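Local structure of fructosyl amine:oxygen oxidoreductase (Neosartorya fumigata, 4WCT) at residues 367-372 against 381-386. The protein probably uses its bound FAD to oxidise fructosyl amines (Amadori products) with molecular oxygen, and so acts as a deglycating enzyme. Sequence-based numbering, arbitrary orientation.
Sequences AFLIDR and VAVGGS. With FAD (flavin-adenine dinucleotide), chain C.
Leu369 and Val383 face each other as a hydrogen-bonded antiparallel pair: Leu369 N reaches Val383 O at 2.9 Å, and Val383 N returns an almost straight bond to Leu369 O, with 174° at the hydrogen. Two residues further out, Asp371 and Val381 repeat the pattern, Asp371 N giving to Val381 O and Val381 N to Asp371 O. Between them sits the non-hydrogen-bonded pair Ile370 and Ala382, where the backbones draw together and Ile370 CA lies 3.2 Å from Val381 O as a CA-H...O contact.

Apolar contacts occur on both faces of the hairpin. On one, Leu369 and Val383 run side by side, Leu369 CD2 touching Val383 CG2 at 3.8 Å. Leu369 CG also lies 4.0 Å from Val381 CG2, placed there by a chi1 of 170° that sets it opposite the backbone N. On the other face Ile370 CG1 packs loosely against Ala382, and Ile400 of helix 393-404 covers both residues.

Beyond the strands, an aromatic ring meets backbone carbonyl oxygens. The Phe368 ring presents its edge to two of them lying near its plane: CD1 is 3.4 Å from Gly384 O and CE1 is 3.4 Å from Gly385 O. Trp36 and Phe94 meet the same ring edge-to-face. Ser386 OG donates back to Gly384 O (2.8 Å), approaching from above the carbonyl plane, and accepts from Thr363 N, so two bonds grip the hydroxyl. Gly385 CA comes within 3.5 Å of FAD O3'.

Strand 369-372 is the outermost strand of a mixed six-stranded sheet, though Ile370 also bonds to the backbone of Val416. Its hairpin partner 379-383 runs parallel to strand 233-236 and leads into a glycine-containing loop beside the flavin's ribityl chain, consistent with the Rossmann-type FAD-binding domain of this oxidoreductase family.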
loop_
_atom_site.group_PDB
_atom_site.type_symbol
_atom_site.label_atom_id
_atom_site.label_comp_id
_atom_site.label_asym_id
_atom_site.label_seq_id
_atom_site.Cartn_x
_atom_site.Cartn_y
_atom_site.Cartn_z
ATOM N N ALA A 367 -11.947 1.158 -1.970
ATOM C CA ALA A 367 -12.017 -0.242 -1.553
ATOM C C ALA A 367 -11.251 -1.114 -2.526
ATOM O O ALA A 367 -10.968 -0.706 -3.656
ATOM C CB ALA A 367 -13.477 -0.702 -1.382
ATOM N N PHE A 368 -10.785 -2.260 -2.034
ATOM C CA PHE A 368 -10.040 -3.175 -2.877
ATOM C C PHE A 368 -10.877 -3.717 -4.029
ATOM O O PHE A 368 -12.085 -3.532 -4.100
ATOM C CB PHE A 368 -9.493 -4.334 -2.062
ATOM C CG PHE A 368 -8.749 -3.909 -0.790
ATOM C CD1 PHE A 368 -7.915 -2.777 -0.786
ATOM C CD2 PHE A 368 -8.816 -4.699 0.349
ATOM C CE1 PHE A 368 -7.247 -2.406 0.365
ATOM C CE2 PHE A 368 -8.170 -4.299 1.522
ATOM C CZ PHE A 368 -7.393 -3.149 1.519
ATOM N N LEU A 369 -10.195 -4.323 -4.966
ATOM C CA LEU A 369 -10.857 -4.947 -6.123
ATOM C C LEU A 369 -10.341 -6.375 -6.234
ATOM O O LEU A 369 -9.217 -6.629 -6.682
ATOM C CB LEU A 369 -10.602 -4.135 -7.380
ATOM C CG LEU A 369 -11.018 -4.750 -8.731
ATOM C CD1 LEU A 369 -12.469 -5.196 -8.710
ATOM C CD2 LEU A 369 -10.730 -3.787 -9.875
ATOM N N ILE A 370 -11.133 -7.299 -5.691
ATOM C CA ILE A 370 -10.721 -8.691 -5.623
ATOM C C ILE A 370 -11.917 -9.511 -6.078
ATOM O O ILE A 370 -12.921 -9.575 -5.366
ATOM C CB ILE A 370 -10.343 -9.119 -4.196
ATOM C CG1 ILE A 370 -9.164 -8.317 -3.672
ATOM C CG2 ILE A 370 -9.992 -10.594 -4.156
ATOM C CD1 ILE A 370 -8.976 -8.502 -2.191
ATOM N N ASP A 371 -11.841 -10.044 -7.296
ATOM C CA ASP A 371 -12.988 -10.745 -7.884
ATOM C C ASP A 371 -12.552 -11.535 -9.096
ATOM O O ASP A 371 -11.575 -11.210 -9.738
ATOM C CB ASP A 371 -14.050 -9.728 -8.303
ATOM C CG ASP A 371 -15.450 -10.329 -8.418
ATOM O OD1 ASP A 371 -15.649 -11.550 -8.142
ATOM O OD2 ASP A 371 -16.367 -9.540 -8.717
ATOM N N ARG A 372 -13.350 -12.538 -9.444
ATOM C CA ARG A 372 -13.247 -13.181 -10.733
ATOM C C ARG A 372 -13.804 -12.301 -11.820
ATOM O O ARG A 372 -14.743 -11.566 -11.595
ATOM C CB ARG A 372 -13.975 -14.532 -10.681
ATOM C CG ARG A 372 -13.507 -15.397 -9.510
ATOM C CD ARG A 372 -14.419 -16.595 -9.234
ATOM N NE ARG A 372 -14.624 -17.379 -10.445
ATOM C CZ ARG A 372 -14.159 -18.611 -10.635
ATOM N NH1 ARG A 372 -13.489 -19.228 -9.667
ATOM N NH2 ARG A 372 -14.373 -19.231 -11.792
ATOM N N VAL A 381 -8.696 -11.090 -10.399
ATOM C CA VAL A 381 -7.944 -9.842 -10.148
ATOM C C VAL A 381 -7.864 -9.584 -8.639
ATOM O O VAL A 381 -8.816 -9.797 -7.910
ATOM C CB VAL A 381 -8.545 -8.627 -10.910
ATOM C CG1 VAL A 381 -8.568 -8.878 -12.410
ATOM C CG2 VAL A 381 -9.937 -8.250 -10.411
ATOM N N ALA A 382 -6.713 -9.104 -8.191
ATOM C CA ALA A 382 -6.504 -8.748 -6.792
ATOM C C ALA A 382 -5.611 -7.513 -6.760
ATOM O O ALA A 382 -4.386 -7.597 -6.761
ATOM C CB ALA A 382 -5.889 -9.913 -6.013
ATOM N N VAL A 383 -6.288 -6.377 -6.874
ATOM C CA VAL A 383 -5.673 -5.088 -7.146
ATOM C C VAL A 383 -6.397 -4.006 -6.348
ATOM O O VAL A 383 -7.346 -4.273 -5.584
ATOM C CB VAL A 383 -5.703 -4.768 -8.655
ATOM C CG1 VAL A 383 -4.883 -5.782 -9.454
ATOM C CG2 VAL A 383 -7.116 -4.696 -9.176
ATOM N N GLY A 384 -5.898 -2.779 -6.452
ATOM C CA GLY A 384 -6.616 -1.639 -5.906
ATOM C C GLY A 384 -6.328 -1.448 -4.419
ATOM O O GLY A 384 -7.204 -1.057 -3.641
ATOM N N GLY A 385 -5.073 -1.637 -4.033
ATOM C CA GLY A 385 -4.657 -1.366 -2.647
ATOM C C GLY A 385 -5.063 -0.010 -2.092
ATOM O O GLY A 385 -5.321 0.120 -0.906
ATOM N N SER A 386 -5.132 0.996 -2.958
ATOM C CA SER A 386 -5.806 2.263 -2.619
ATOM C C SER A 386 -5.190 2.922 -1.366
ATOM O O SER A 386 -5.881 3.628 -0.636
ATOM C CB SER A 386 -7.299 2.047 -2.419
ATOM O OG SER A 386 -7.936 1.657 -3.622
HETATM P PA FAD C . 3.027 -4.106 -4.830
HETATM O O1A FAD C . 3.440 -4.390 -3.414
HETATM O O2A FAD C . 3.453 -2.843 -5.510
HETATM O O5B FAD C . 3.501 -5.341 -5.677
HETATM C C5B FAD C . 3.258 -5.372 -7.092
HETATM C C4B FAD C . 4.251 -6.348 -7.713
HETATM O O4B FAD C . 3.886 -6.574 -9.113
HETATM C C3B FAD C . 5.697 -5.865 -7.700
HETATM O O3B FAD C . 6.579 -6.806 -7.067
HETATM C C2B FAD C . 6.037 -5.696 -9.184
HETATM O O2B FAD C . 7.409 -5.877 -9.525
HETATM C C1B FAD C . 5.082 -6.695 -9.842
HETATM N N9A FAD C . 4.822 -6.358 -11.259
HETATM C C8A FAD C . 4.697 -5.137 -11.809
HETATM N N7A FAD C . 4.529 -5.233 -13.148
HETATM C C5A FAD C . 4.462 -6.562 -13.421
HETATM C C6A FAD C . 4.361 -7.356 -14.639
HETATM N N6A FAD C . 4.220 -6.760 -15.836
HETATM N N1A FAD C . 4.445 -8.696 -14.506
HETATM C C2A FAD C . 4.563 -9.323 -13.328
HETATM N N3A FAD C . 4.703 -8.648 -12.175
HETATM C C4A FAD C . 4.663 -7.294 -12.189
HETATM N N1 FAD C . -0.457 0.753 2.957
HETATM C C2 FAD C . -0.706 0.519 4.293
HETATM O O2 FAD C . -1.422 -0.439 4.575
HETATM N N3 FAD C . -0.102 1.227 5.251
HETATM C C4 FAD C . 0.667 2.300 4.970
HETATM O O4 FAD C . 1.243 3.007 5.842
HETATM C C4X FAD C . 0.950 2.622 3.582
HETATM N N5 FAD C . 1.738 3.681 3.256
HETATM C C5X FAD C . 2.174 3.793 1.963
HETATM C C6 FAD C . 3.161 4.711 1.619
HETATM C C7 FAD C . 3.513 4.884 0.293
HETATM C C7M FAD C . 4.620 5.819 -0.040
HETATM C C8 FAD C . 2.885 4.044 -0.735
HETATM C C8M FAD C . 3.252 4.147 -2.170
HETATM C C9 FAD C . 1.987 3.063 -0.395
HETATM C C9A FAD C . 1.564 2.940 0.912
HETATM N N10 FAD C . 0.579 2.008 1.250
HETATM C C10 FAD C . 0.331 1.769 2.602
HETATM C "C1'" FAD C . -0.139 1.172 0.298
HETATM C "C2'" FAD C . 0.484 -0.205 0.128
HETATM O "O2'" FAD C . 1.879 -0.010 -0.057
HETATM C "C3'" FAD C . -0.144 -0.876 -1.101
HETATM O "O3'" FAD C . -1.573 -0.753 -1.049
HETATM C "C4'" FAD C . 0.257 -2.349 -1.211
HETATM O "O4'" FAD C . 1.655 -2.483 -0.960
HETATM C "C5'" FAD C . -0.045 -2.811 -2.631
HETATM O "O5'" FAD C . 0.279 -4.196 -2.737
HETATM P P FAD C . 0.282 -4.897 -4.183
HETATM O O1P FAD C . 0.705 -6.336 -3.989
HETATM O O2P FAD C . -1.036 -4.558 -4.836
HETATM O O3P FAD C . 1.442 -4.111 -4.965
#